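Local structure of aldehyde dehydrogenase (Listeria monocytogenes, 3K9D) at residues 82-87 / 413-418; 306-311 / 316-321; 74-79 / 406-411; 288-293 / 311-316. The protein probably catalyses oxidoreduction of the aldehyde or oxo group of its substrates, with NAD or NADP as the acceptor. All coordinates share one frame; numbering follows the deposited sequence.

Contact 1: residues 82-87 / 413-418; sequences YNYIKD and NLVPAL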
loop_
_atom_site.group_PDB
_atom_site.type_symbol
_atom_site.label_atom_id
_atom_site.label_comp_id
_atom_site.label_asym_id
_atom_site.label_seq_id
_atom_site.Cartn_x
_atom_site.Cartn_y
_atom_site.Cartn_z
ATOM N N TYR A 82 -12.301 -0.979 19.533
ATOM C CA TYR A 82 -13.597 -0.319 19.448
ATOM C C TYR A 82 -13.573 1.146 19.893
ATOM O O TYR A 82 -14.085 2.008 19.186
ATOM C CB TYR A 82 -14.693 -1.095 20.207
ATOM C CG TYR A 82 -16.020 -0.397 20.138
ATOM C CD1 TYR A 82 -16.716 -0.328 18.931
ATOM C CD2 TYR A 82 -16.559 0.244 21.252
ATOM C CE1 TYR A 82 -17.918 0.344 18.834
ATOM C CE2 TYR A 82 -17.773 0.927 21.162
ATOM C CZ TYR A 82 -18.446 0.968 19.945
ATOM O OH TYR A 82 -19.648 1.633 19.819
ATOM N N ASN A 83 -12.970 1.429 21.046
ATOM C CA ASN A 83 -12.898 2.812 21.531
ATOM C C ASN A 83 -12.074 3.746 20.631
ATOM O O ASN A 83 -12.356 4.937 20.566
ATOM C CB ASN A 83 -12.401 2.874 22.980
ATOM C CG ASN A 83 -13.531 2.779 23.994
ATOM O OD1 ASN A 83 -14.718 2.924 23.661
ATOM N ND2 ASN A 83 -13.166 2.545 25.246
ATOM N N TYR A 84 -11.070 3.199 19.942
ATOM C CA TYR A 84 -10.321 3.964 18.939
ATOM C C TYR A 84 -11.135 4.212 17.652
ATOM O O TYR A 84 -11.034 5.289 17.049
ATOM C CB TYR A 84 -8.968 3.293 18.626
ATOM C CG TYR A 84 -8.339 3.734 17.313
ATOM C CD1 TYR A 84 -7.730 4.985 17.185
ATOM C CD2 TYR A 84 -8.359 2.898 16.202
ATOM C CE1 TYR A 84 -7.165 5.392 15.971
ATOM C CE2 TYR A 84 -7.813 3.293 14.987
ATOM C CZ TYR A 84 -7.214 4.536 14.876
ATOM O OH TYR A 84 -6.666 4.917 13.666
ATOM N N ILE A 85 -11.947 3.233 17.245
ATOM C CA ILE A 85 -12.649 3.302 15.948
ATOM C C ILE A 85 -14.078 3.857 15.968
ATOM O O ILE A 85 -14.557 4.323 14.939
ATOM C CB ILE A 85 -12.616 1.942 15.138
ATOM C CG1 ILE A 85 -13.584 0.891 15.710
ATOM C CG2 ILE A 85 -11.214 1.403 15.023
ATOM C CD1 ILE A 85 -13.589 -0.433 14.950
ATOM N N LYS A 86 -14.750 3.826 17.122
ATOM C CA LYS A 86 -16.185 4.168 17.195
ATOM C C LYS A 86 -16.625 5.531 16.595
ATOM O O LYS A 86 -17.704 5.629 16.007
ATOM C CB LYS A 86 -16.721 4.000 18.631
ATOM C CG LYS A 86 -16.250 5.015 19.667
ATOM C CD LYS A 86 -17.043 4.836 20.970
ATOM C CE LYS A 86 -17.027 6.096 21.840
ATOM N NZ LYS A 86 -15.668 6.441 22.363
ATOM N N ASP A 87 -15.798 6.567 16.731
ATOM C CA ASP A 87 -16.182 7.909 16.278
ATOM C C ASP A 87 -15.485 8.355 14.981
ATOM O O ASP A 87 -15.693 9.479 14.508
ATOM C CB ASP A 87 -15.974 8.937 17.395
ATOM C CG ASP A 87 -16.923 8.727 18.569
ATOM O OD1 ASP A 87 -18.084 8.330 18.341
ATOM O OD2 ASP A 87 -16.510 8.971 19.720
ATOM N N ASN A 413 -0.023 5.471 23.145
ATOM C CA ASN A 413 -0.992 6.044 22.266
ATOM C C ASN A 413 -0.865 5.747 20.765
ATOM O O ASN A 413 -1.438 6.414 19.975
ATOM C CB ASN A 413 -1.199 7.522 22.547
ATOM C CG ASN A 413 -1.841 7.796 23.906
ATOM O OD1 ASN A 413 -2.716 7.119 24.334
ATOM N ND2 ASN A 413 -1.356 8.793 24.572
ATOM N N LEU A 414 -0.116 4.730 20.401
ATOM C CA LEU A 414 -0.104 4.228 19.022
ATOM C C LEU A 414 -1.484 3.686 18.660
ATOM O O LEU A 414 -2.309 3.404 19.546
ATOM C CB LEU A 414 0.938 3.125 18.836
ATOM C CG LEU A 414 2.436 3.425 18.931
ATOM C CD1 LEU A 414 3.238 2.169 18.645
ATOM C CD2 LEU A 414 2.862 4.556 17.974
ATOM N N VAL A 415 -1.746 3.549 17.362
ATOM C CA VAL A 415 -3.008 2.967 16.923
ATOM C C VAL A 415 -3.117 1.540 17.486
ATOM O O VAL A 415 -2.199 0.742 17.308
ATOM C CB VAL A 415 -3.183 3.034 15.376
ATOM C CG1 VAL A 415 -4.387 2.215 14.934
ATOM C CG2 VAL A 415 -3.359 4.492 14.915
ATOM N N PRO A 416 -4.220 1.241 18.212
ATOM C CA PRO A 416 -4.420 -0.103 18.762
ATOM C C PRO A 416 -4.619 -1.130 17.652
ATOM O O PRO A 416 -5.595 -1.040 16.894
ATOM C CB PRO A 416 -5.700 0.029 19.603
ATOM C CG PRO A 416 -5.974 1.466 19.711
ATOM C CD PRO A 416 -5.334 2.145 18.555
ATOM N N ALA A 417 -3.702 -2.098 17.574
ATOM C CA ALA A 417 -3.672 -3.053 16.472
ATOM C C ALA A 417 -2.912 -4.324 16.796
ATOM O O ALA A 417 -1.959 -4.327 17.584
ATOM C CB ALA A 417 -3.081 -2.405 15.201
ATOM N N LEU A 418 -3.318 -5.401 16.137
ATOM C CA LEU A 418 -2.597 -6.653 16.226
ATOM C C LEU A 418 -1.953 -7.027 14.892
ATOM O O LEU A 418 -1.314 -8.073 14.779
ATOM C CB LEU A 418 -3.511 -7.756 16.781
ATOM C CG LEU A 418 -3.894 -7.536 18.254
ATOM C CD1 LEU A 418 -5.153 -8.312 18.597
ATOM C CD2 LEU A 418 -2.775 -7.887 19.213
#
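This is a small apolar contact near the protein surface, in which Y84, on the last turn of helix 67-85, lies against V415 and P416 of the irregular loop between helix 403-407 and strand 440-447. The two segments bury 154 Å² together, and no hydrogen bond crosses between them; the evidence for the contact is therefore all in the packing of one ring. A chi1 of 161° sets CG of Y84 across from the backbone nitrogen and carries the ring off the helix to the loop. P416 meets the root of the ring, where its CD is 3.6 Å from Y84 CG. The same CD lies 4.0 Å from the ring centroid and 26° off the normal, a CH-pi contact over one face, displaced toward the rim. The neighbouring CG of P416 sits 3.7 Å from Y84 CB. V415 takes the far end of the ring, where its two methyls divide the work. CG1 comes in obliquely, 3.6 Å from Y84 CE2, while CG2 rests 3.6 Å from Y84 OH. Loop residues 415 and 416 thus follow the tyrosine from CB to hydroxyl, with the proline at one end and the valine branches at the other. Around this pair, the V415 carbonyl accepts from N433 ND2, and I85 O is bonded to K134 NZ of helix 121-134. P416 also touches F76, about two turns earlier on the same helix, and N413 ND2, further back in the loop, bonds to K100 O of the second subunit, so the loop runs between helix 67-85 and the dimer partner.

Contact 2: residues 306-311 / 316-321; sequences SVQHIA and LTVPAD
Q308, in the first turn of helix 307-313, turns its side-chain amide onto the backbone of the chain that leaves this helix, and V318 O receives its NE2 at 3.3 Å. The N-H points well at the oxygen (160°), and the acceptor lies close to the amide plane; seen from the carbonyl, however, the donor stands above the plane, 61° out of it, so no lone pair is aimed along the bond. A bend at chi2 (-52°) folds the Gln chain round to this position. NE2 also donates to water 1 at 2.8 Å, and that water passes a weak bond on to A320 O at 3.0 Å. At the start of the helix, S306 is the N-cap: its OG accepts from H309 N at 3.0 Å, while S306 O takes I310 N. The other end closes in a Schellman motif, with G315 at positive phi and L316 N returning to A311 O over a short 2.6 Å. From there residues 316-321 run back along the helix toward strand 324-328 of the parallel sheet, in the alpha/beta part of the aldehyde dehydrogenase fold. Alongside the polar bonds there is apolar packing: V307 CG1 meets V318 CG1 at 3.7 Å, the two valines crossing at about a right angle, and V318 CG2 lies 4.0 Å from A311 CB. V307 and V318 both rest on L325 of strand 324-328.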
loop_
_atom_site.group_PDB
_atom_site.type_symbol
_atom_site.label_atom_id
_atom_site.label_comp_id
_atom_site.label_asym_id
_atom_site.label_seq_id
_atom_site.Cartn_x
_atom_site.Cartn_y
_atom_site.Cartn_z
ATOM N N SER A 306 6.131 -22.022 28.906
ATOM C CA SER A 306 6.703 -21.573 30.160
ATOM C C SER A 306 8.222 -21.803 30.230
ATOM O O SER A 306 8.774 -22.636 29.501
ATOM C CB SER A 306 6.034 -22.313 31.303
ATOM O OG SER A 306 6.533 -23.631 31.368
ATOM N N VAL A 307 8.866 -21.060 31.121
ATOM C CA VAL A 307 10.295 -21.211 31.434
ATOM C C VAL A 307 10.649 -22.644 31.806
ATOM O O VAL A 307 11.626 -23.197 31.297
ATOM C CB VAL A 307 10.711 -20.241 32.562
ATOM C CG1 VAL A 307 12.060 -20.619 33.175
ATOM C CG2 VAL A 307 10.760 -18.810 32.022
ATOM N N GLN A 308 9.832 -23.242 32.676
ATOM C CA GLN A 308 10.036 -24.613 33.134
ATOM C C GLN A 308 9.937 -25.598 31.981
ATOM O O GLN A 308 10.785 -26.464 31.858
ATOM C CB GLN A 308 9.040 -24.975 34.247
ATOM C CG GLN A 308 9.331 -24.302 35.585
ATOM C CD GLN A 308 10.760 -24.517 36.039
ATOM O OE1 GLN A 308 11.258 -25.644 36.057
ATOM N NE2 GLN A 308 11.430 -23.435 36.395
ATOM N N HIS A 309 8.921 -25.428 31.134
ATOM C CA HIS A 309 8.670 -26.305 29.980
ATOM C C HIS A 309 9.874 -26.352 29.029
ATOM O O HIS A 309 10.324 -27.437 28.630
ATOM C CB HIS A 309 7.418 -25.837 29.235
ATOM C CG HIS A 309 7.023 -26.707 28.083
ATOM N ND1 HIS A 309 6.081 -27.705 28.193
ATOM C CD2 HIS A 309 7.421 -26.710 26.789
ATOM C CE1 HIS A 309 5.925 -28.295 27.022
ATOM N NE2 HIS A 309 6.731 -27.711 26.154
ATOM N N ILE A 310 10.378 -25.164 28.695
ATOM C CA ILE A 310 11.548 -24.965 27.828
ATOM C C ILE A 310 12.813 -25.541 28.467
ATOM O O ILE A 310 13.611 -26.207 27.799
ATOM C CB ILE A 310 11.758 -23.458 27.511
ATOM C CG1 ILE A 310 10.600 -22.911 26.674
ATOM C CG2 ILE A 310 13.095 -23.214 26.798
ATOM C CD1 ILE A 310 10.447 -21.403 26.744
ATOM N N ALA A 311 12.963 -25.301 29.764
ATOM C CA ALA A 311 14.094 -25.795 30.521
ATOM C C ALA A 311 14.134 -27.314 30.467
ATOM O O ALA A 311 15.191 -27.881 30.243
ATOM C CB ALA A 311 14.045 -25.300 31.962
ATOM N N LEU A 316 17.732 -28.343 30.816
ATOM C CA LEU A 316 18.242 -27.405 31.811
ATOM C C LEU A 316 17.494 -27.596 33.122
ATOM O O LEU A 316 16.335 -28.038 33.132
ATOM C CB LEU A 316 18.068 -25.955 31.338
ATOM C CG LEU A 316 18.707 -25.402 30.052
ATOM C CD1 LEU A 316 18.533 -23.895 30.036
ATOM C CD2 LEU A 316 20.188 -25.753 29.899
ATOM N N THR A 317 18.173 -27.265 34.219
ATOM C CA THR A 317 17.584 -27.237 35.555
ATOM C C THR A 317 17.629 -25.790 36.022
ATOM O O THR A 317 18.703 -25.222 36.202
ATOM C CB THR A 317 18.359 -28.141 36.568
ATOM O OG1 THR A 317 18.303 -29.507 36.135
ATOM C CG2 THR A 317 17.748 -28.037 37.950
ATOM N N VAL A 318 16.447 -25.229 36.237
ATOM C CA VAL A 318 16.237 -23.792 36.395
ATOM C C VAL A 318 15.266 -23.628 37.566
ATOM O O VAL A 318 14.315 -24.400 37.646
ATOM C CB VAL A 318 15.614 -23.237 35.063
ATOM C CG1 VAL A 318 14.866 -21.946 35.269
ATOM C CG2 VAL A 318 16.679 -23.088 33.971
ATOM N N PRO A 319 15.492 -22.639 38.482
ATOM C CA PRO A 319 14.576 -22.436 39.626
ATOM C C PRO A 319 13.099 -22.271 39.226
ATOM O O PRO A 319 12.805 -21.639 38.208
ATOM C CB PRO A 319 15.104 -21.153 40.278
ATOM C CG PRO A 319 16.552 -21.130 39.935
ATOM C CD PRO A 319 16.610 -21.676 38.520
ATOM N N ALA A 320 12.190 -22.858 40.009
ATOM C CA ALA A 320 10.734 -22.785 39.748
ATOM C C ALA A 320 10.120 -21.376 39.595
ATOM O O ALA A 320 9.087 -21.206 38.941
ATOM C CB ALA A 320 9.964 -23.584 40.814
ATOM N N ASP A 321 10.744 -20.386 40.222
ATOM C CA ASP A 321 10.258 -19.006 40.194
ATOM C C ASP A 321 10.909 -18.154 39.099
ATOM O O ASP A 321 10.719 -16.938 39.066
ATOM C CB ASP A 321 10.474 -18.342 41.556
ATOM C CG ASP A 321 11.941 -18.183 41.909
ATOM O OD1 ASP A 321 12.785 -18.910 41.355
ATOM O OD2 ASP A 321 12.252 -17.320 42.746
HETATM O O HOH W 1 10.239 -20.877 36.190
#

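Contact 3: residues 74-79 / 406-411; sequences NVFASK and GGIGAT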
loop_
_atom_site.group_PDB
_atom_site.type_symbol
_atom_site.label_atom_id
_atom_site.label_comp_id
_atom_site.label_asym_id
_atom_site.label_seq_id
_atom_site.Cartn_x
_atom_site.Cartn_y
_atom_site.Cartn_z
ATOM N N ASN A 74 -7.964 -10.477 24.287
ATOM C CA ASN A 74 -9.337 -10.469 23.808
ATOM C C ASN A 74 -10.064 -9.196 24.178
ATOM O O ASN A 74 -10.835 -8.678 23.365
ATOM C CB ASN A 74 -10.077 -11.717 24.267
ATOM C CG ASN A 74 -9.829 -12.898 23.356
ATOM O OD1 ASN A 74 -9.331 -12.740 22.251
ATOM N ND2 ASN A 74 -10.205 -14.090 23.803
ATOM N N VAL A 75 -9.776 -8.674 25.382
ATOM C CA VAL A 75 -10.252 -7.357 25.847
ATOM C C VAL A 75 -9.693 -6.216 24.992
ATOM O O VAL A 75 -10.422 -5.285 24.621
ATOM C CB VAL A 75 -9.906 -7.111 27.370
ATOM C CG1 VAL A 75 -10.146 -5.663 27.794
ATOM C CG2 VAL A 75 -10.718 -8.026 28.254
ATOM N N PHE A 76 -8.393 -6.280 24.725
ATOM C CA PHE A 76 -7.714 -5.291 23.905
ATOM C C PHE A 76 -8.327 -5.249 22.503
ATOM O O PHE A 76 -8.773 -4.199 22.064
ATOM C CB PHE A 76 -6.200 -5.560 23.845
ATOM C CG PHE A 76 -5.477 -4.688 22.867
ATOM C CD1 PHE A 76 -5.190 -3.368 23.181
ATOM C CD2 PHE A 76 -5.083 -5.190 21.628
ATOM C CE1 PHE A 76 -4.545 -2.552 22.267
ATOM C CE2 PHE A 76 -4.431 -4.385 20.717
ATOM C CZ PHE A 76 -4.165 -3.065 21.031
ATOM N N ALA A 77 -8.373 -6.405 21.838
ATOM C CA ALA A 77 -8.948 -6.561 20.497
ATOM C C ALA A 77 -10.403 -6.109 20.353
ATOM O O ALA A 77 -10.813 -5.677 19.272
ATOM C CB ALA A 77 -8.842 -7.976 20.076
ATOM N N SER A 78 -11.181 -6.244 21.424
ATOM C CA SER A 78 -12.581 -5.833 21.416
ATOM C C SER A 78 -12.725 -4.393 21.937
ATOM O O SER A 78 -12.934 -3.474 21.139
ATOM C CB SER A 78 -13.491 -6.852 22.134
ATOM O OG SER A 78 -13.113 -7.070 23.486
ATOM N N LYS A 79 -12.545 -4.186 23.244
ATOM C CA LYS A 79 -12.803 -2.875 23.868
ATOM C C LYS A 79 -11.879 -1.743 23.429
ATOM O O LYS A 79 -12.347 -0.638 23.164
ATOM C CB LYS A 79 -12.818 -2.975 25.403
ATOM C CG LYS A 79 -14.119 -3.490 25.976
ATOM C CD LYS A 79 -15.217 -2.421 26.003
ATOM C CE LYS A 79 -16.577 -3.003 25.630
ATOM N NZ LYS A 79 -16.653 -3.305 24.160
ATOM N N GLY A 406 3.330 -1.920 24.477
ATOM C CA GLY A 406 3.481 -0.604 23.868
ATOM C C GLY A 406 3.383 -0.635 22.349
ATOM O O GLY A 406 2.814 0.275 21.742
ATOM N N GLY A 407 3.914 -1.701 21.746
ATOM C CA GLY A 407 3.952 -1.868 20.276
ATOM C C GLY A 407 2.592 -2.052 19.638
ATOM O O GLY A 407 2.347 -1.580 18.518
ATOM N N ILE A 408 1.698 -2.723 20.361
ATOM C CA ILE A 408 0.316 -2.889 19.921
ATOM C C ILE A 408 -0.590 -1.684 20.245
ATOM O O ILE A 408 -1.721 -1.633 19.797
ATOM C CB ILE A 408 -0.317 -4.250 20.403
ATOM C CG1 ILE A 408 -0.660 -4.242 21.901
ATOM C CG2 ILE A 408 0.568 -5.456 19.984
ATOM C CD1 ILE A 408 -1.286 -5.552 22.401
ATOM N N GLY A 409 -0.093 -0.724 21.022
ATOM C CA GLY A 409 -0.904 0.431 21.421
ATOM C C GLY A 409 -1.806 0.218 22.636
ATOM O O GLY A 409 -2.839 0.884 22.779
ATOM N N ALA A 410 -1.424 -0.714 23.512
ATOM C CA ALA A 410 -2.193 -0.970 24.734
ATOM C C ALA A 410 -1.690 -0.096 25.889
ATOM O O ALA A 410 -2.483 0.451 26.649
ATOM C CB ALA A 410 -2.155 -2.452 25.101
ATOM N N THR A 411 -0.369 0.041 26.001
ATOM C CA THR A 411 0.229 0.970 26.966
ATOM C C THR A 411 0.788 2.253 26.330
ATOM O O THR A 411 1.288 3.130 27.043
ATOM C CB THR A 411 1.333 0.315 27.831
ATOM O OG1 THR A 411 2.408 -0.115 26.996
ATOM C CG2 THR A 411 0.789 -0.855 28.625
#
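F76 projects from helix 67-85 into the turn that ends helix 403-407, where I408, G409 and A410 surround part of its ring. Two torsions bring the main partners together. The phenylalanine places CG opposite its backbone nitrogen (chi1 172°), sending the ring outward. I408 instead holds CG1 in the crowded position between its own N and C (chi1 74°), and an extended chi2 carries CD1 over one face of the ring. There CD1 lies 3.9 Å from the F76 centroid and 18° off the normal, a CH-pi contact offset toward the CD2-CE2 side. A410 CB approaches obliquely, 3.7 Å from F76 CD1. At the rim, G409 O lies near the ring plane, 3.9 Å from F76 CE1, and I408 O comes as close as 3.1 Å to F76 CZ. G409, at positive phi, ends the helix in a Schellman motif, and the carbonyls of I408 and G409 both lie toward the ring's far end. A410 also packs on I455 of the second subunit. With no hydrogen bond between the segments, the contact rests on apolar packing of I408 and A410 against the ring; the close I408 O is probably weakly attracted to the C-H at CZ.

Contact 4: residues 288-293 / 311-316; sequences GKFILR and ANLAGL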
loop_
_atom_site.group_PDB
_atom_site.type_symbol
_atom_site.label_atom_id
_atom_site.label_comp_id
_atom_site.label_asym_id
_atom_site.label_seq_id
_atom_site.Cartn_x
_atom_site.Cartn_y
_atom_site.Cartn_z
ATOM N N GLY A 288 20.935 -22.816 23.165
ATOM C CA GLY A 288 21.180 -22.357 21.794
ATOM C C GLY A 288 21.151 -23.468 20.749
ATOM O O GLY A 288 20.577 -23.302 19.665
ATOM N N LYS A 289 21.770 -24.602 21.078
ATOM C CA LYS A 289 21.719 -25.807 20.234
ATOM C C LYS A 289 20.285 -26.324 20.061
ATOM O O LYS A 289 19.886 -26.703 18.958
ATOM C CB LYS A 289 22.626 -26.905 20.805
ATOM C CG LYS A 289 24.121 -26.600 20.695
ATOM C CD LYS A 289 24.967 -27.724 21.279
ATOM C CE LYS A 289 26.443 -27.413 21.157
ATOM N NZ LYS A 289 27.279 -28.298 22.024
ATOM N N PHE A 290 19.503 -26.301 21.139
ATOM C CA PHE A 290 18.086 -26.711 21.078
ATOM C C PHE A 290 17.167 -25.763 20.274
ATOM O O PHE A 290 16.319 -26.220 19.492
ATOM C CB PHE A 290 17.520 -26.925 22.487
ATOM C CG PHE A 290 16.093 -27.375 22.491
ATOM C CD1 PHE A 290 15.769 -28.702 22.202
ATOM C CD2 PHE A 290 15.066 -26.474 22.756
ATOM C CE1 PHE A 290 14.434 -29.131 22.177
ATOM C CE2 PHE A 290 13.734 -26.889 22.746
ATOM C CZ PHE A 290 13.418 -28.220 22.444
ATOM N N ILE A 291 17.328 -24.458 20.497
ATOM C CA ILE A 291 16.559 -23.405 19.832
ATOM C C ILE A 291 16.772 -23.365 18.300
ATOM O O ILE A 291 15.801 -23.232 17.530
ATOM C CB ILE A 291 16.905 -22.002 20.426
ATOM C CG1 ILE A 291 16.283 -21.782 21.804
ATOM C CG2 ILE A 291 16.409 -20.887 19.536
ATOM C CD1 ILE A 291 16.702 -20.434 22.419
ATOM N N LEU A 292 18.028 -23.475 17.862
ATOM C CA LEU A 292 18.348 -23.381 16.438
ATOM C C LEU A 292 18.358 -24.754 15.759
ATOM O O LEU A 292 19.181 -25.610 16.092
ATOM C CB LEU A 292 19.673 -22.649 16.211
ATOM C CG LEU A 292 20.100 -22.440 14.745
ATOM C CD1 LEU A 292 19.182 -21.462 14.017
ATOM C CD2 LEU A 292 21.549 -22.003 14.631
ATOM N N ARG A 293 17.427 -24.937 14.820
ATOM C CA ARG A 293 17.288 -26.149 14.011
ATOM C C ARG A 293 18.387 -26.221 12.932
ATOM O O ARG A 293 18.934 -25.178 12.542
ATOM C CB ARG A 293 15.877 -26.195 13.378
ATOM C CG ARG A 293 14.957 -27.253 13.987
ATOM C CD ARG A 293 13.571 -26.724 14.323
ATOM N NE ARG A 293 12.532 -27.076 13.354
ATOM C CZ ARG A 293 11.756 -26.190 12.734
ATOM N NH1 ARG A 293 10.830 -26.584 11.879
ATOM N NH2 ARG A 293 11.897 -24.897 12.976
ATOM N N ALA A 311 12.963 -25.301 29.764
ATOM C CA ALA A 311 14.094 -25.795 30.521
ATOM C C ALA A 311 14.134 -27.314 30.467
ATOM O O ALA A 311 15.191 -27.881 30.243
ATOM C CB ALA A 311 14.045 -25.300 31.962
ATOM N N ASN A 312 12.975 -27.954 30.640
ATOM C CA ASN A 312 12.853 -29.401 30.539
ATOM C C ASN A 312 13.200 -29.913 29.145
ATOM O O ASN A 312 13.923 -30.899 29.013
ATOM C CB ASN A 312 11.432 -29.856 30.906
ATOM C CG ASN A 312 11.166 -29.817 32.407
ATOM O OD1 ASN A 312 12.093 -29.701 33.223
ATOM N ND2 ASN A 312 9.888 -29.925 32.781
ATOM N N LEU A 313 12.678 -29.238 28.117
ATOM C CA LEU A 313 12.951 -29.589 26.719
ATOM C C LEU A 313 14.451 -29.531 26.384
ATOM O O LEU A 313 14.981 -30.410 25.687
ATOM C CB LEU A 313 12.147 -28.691 25.766
ATOM C CG LEU A 313 10.658 -28.999 25.578
ATOM C CD1 LEU A 313 9.990 -27.866 24.798
ATOM C CD2 LEU A 313 10.458 -30.330 24.866
ATOM N N ALA A 314 15.131 -28.524 26.923
ATOM C CA ALA A 314 16.545 -28.290 26.637
ATOM C C ALA A 314 17.457 -29.004 27.625
ATOM O O ALA A 314 18.687 -28.921 27.516
ATOM C CB ALA A 314 16.843 -26.796 26.627
ATOM N N GLY A 315 16.851 -29.692 28.594
ATOM C CA GLY A 315 17.592 -30.436 29.606
ATOM C C GLY A 315 18.289 -29.536 30.605
ATOM O O GLY A 315 19.321 -29.905 31.166
ATOM N N LEU A 316 17.732 -28.343 30.816
ATOM C CA LEU A 316 18.242 -27.405 31.811
ATOM C C LEU A 316 17.494 -27.596 33.122
ATOM O O LEU A 316 16.335 -28.038 33.132
ATOM C CB LEU A 316 18.068 -25.955 31.338
ATOM C CG LEU A 316 18.707 -25.402 30.052
ATOM C CD1 LEU A 316 18.533 -23.895 30.036
ATOM C CD2 LEU A 316 20.188 -25.753 29.899
#
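F290, near the end of helix 281-291, packs against L313 and A314 at the end of helix 307-313, and its side chain can be followed outward atom by atom. CB comes first and meets A314 CB at 4.2 Å, in line with the close backbone approach here, where the F290 and A314 CA atoms are 6.0 Å apart. With CG opposite the backbone nitrogen (chi1 -179°), the ring leaves its helix toward L313. Along one side of the ring, CD1 and then CE1 approach the carbonyl of L313; L313 O is 3.8 Å from F290 CE1 and sits over a face of the ring. Along the other side, CE2 lies 3.9 Å from L313 CB. The tip, CZ, is the most closely packed atom, 3.6 Å from L313 CB and 4.2 Å from L313 CD1. Much of what the face sees is therefore main chain: L313 C and A314 CA lie 4.2 Å and 4.3 Å above the ring plane, both displaced toward its rim. No hydrogen bond links the segments. Leucine and alanine reach the ring just before G315, whose positive phi ends the helix, and A314 CB approaches the ring obliquely. F290 also touches I302, and its carbonyl accepts from N299 ND2, which ties the helix end to the following loop; A314 packs on L287 as well. Both helices belong to the crossover connection from strand 276-278 to its parallel neighbour 324-328, and this contact joins them near their C-terminal ends.

In the fold
Contacts 1 and 3 form one neighbourhood, their centres 8 Å apart. Both attach helix 67-85 to the chain that follows strand 396-399, and they touch directly where A417 N probably bonds to I408 O and P416 CB packs on F76 CZ. Contact 3 is buried and contact 1 lies at the surface, yet both rely on an aromatic face and lack a hydrogen bond across, and both border the second subunit. Contacts 2 and 4, with centres about 11 Å apart, share helix 307-313 and the residues A311 and L316, at the chain's outer part. Both are partly buried, but contact 2 combines polar and apolar links, whereas contact 4 is apolar packing round one phenylalanine, with no hydrogen bond across.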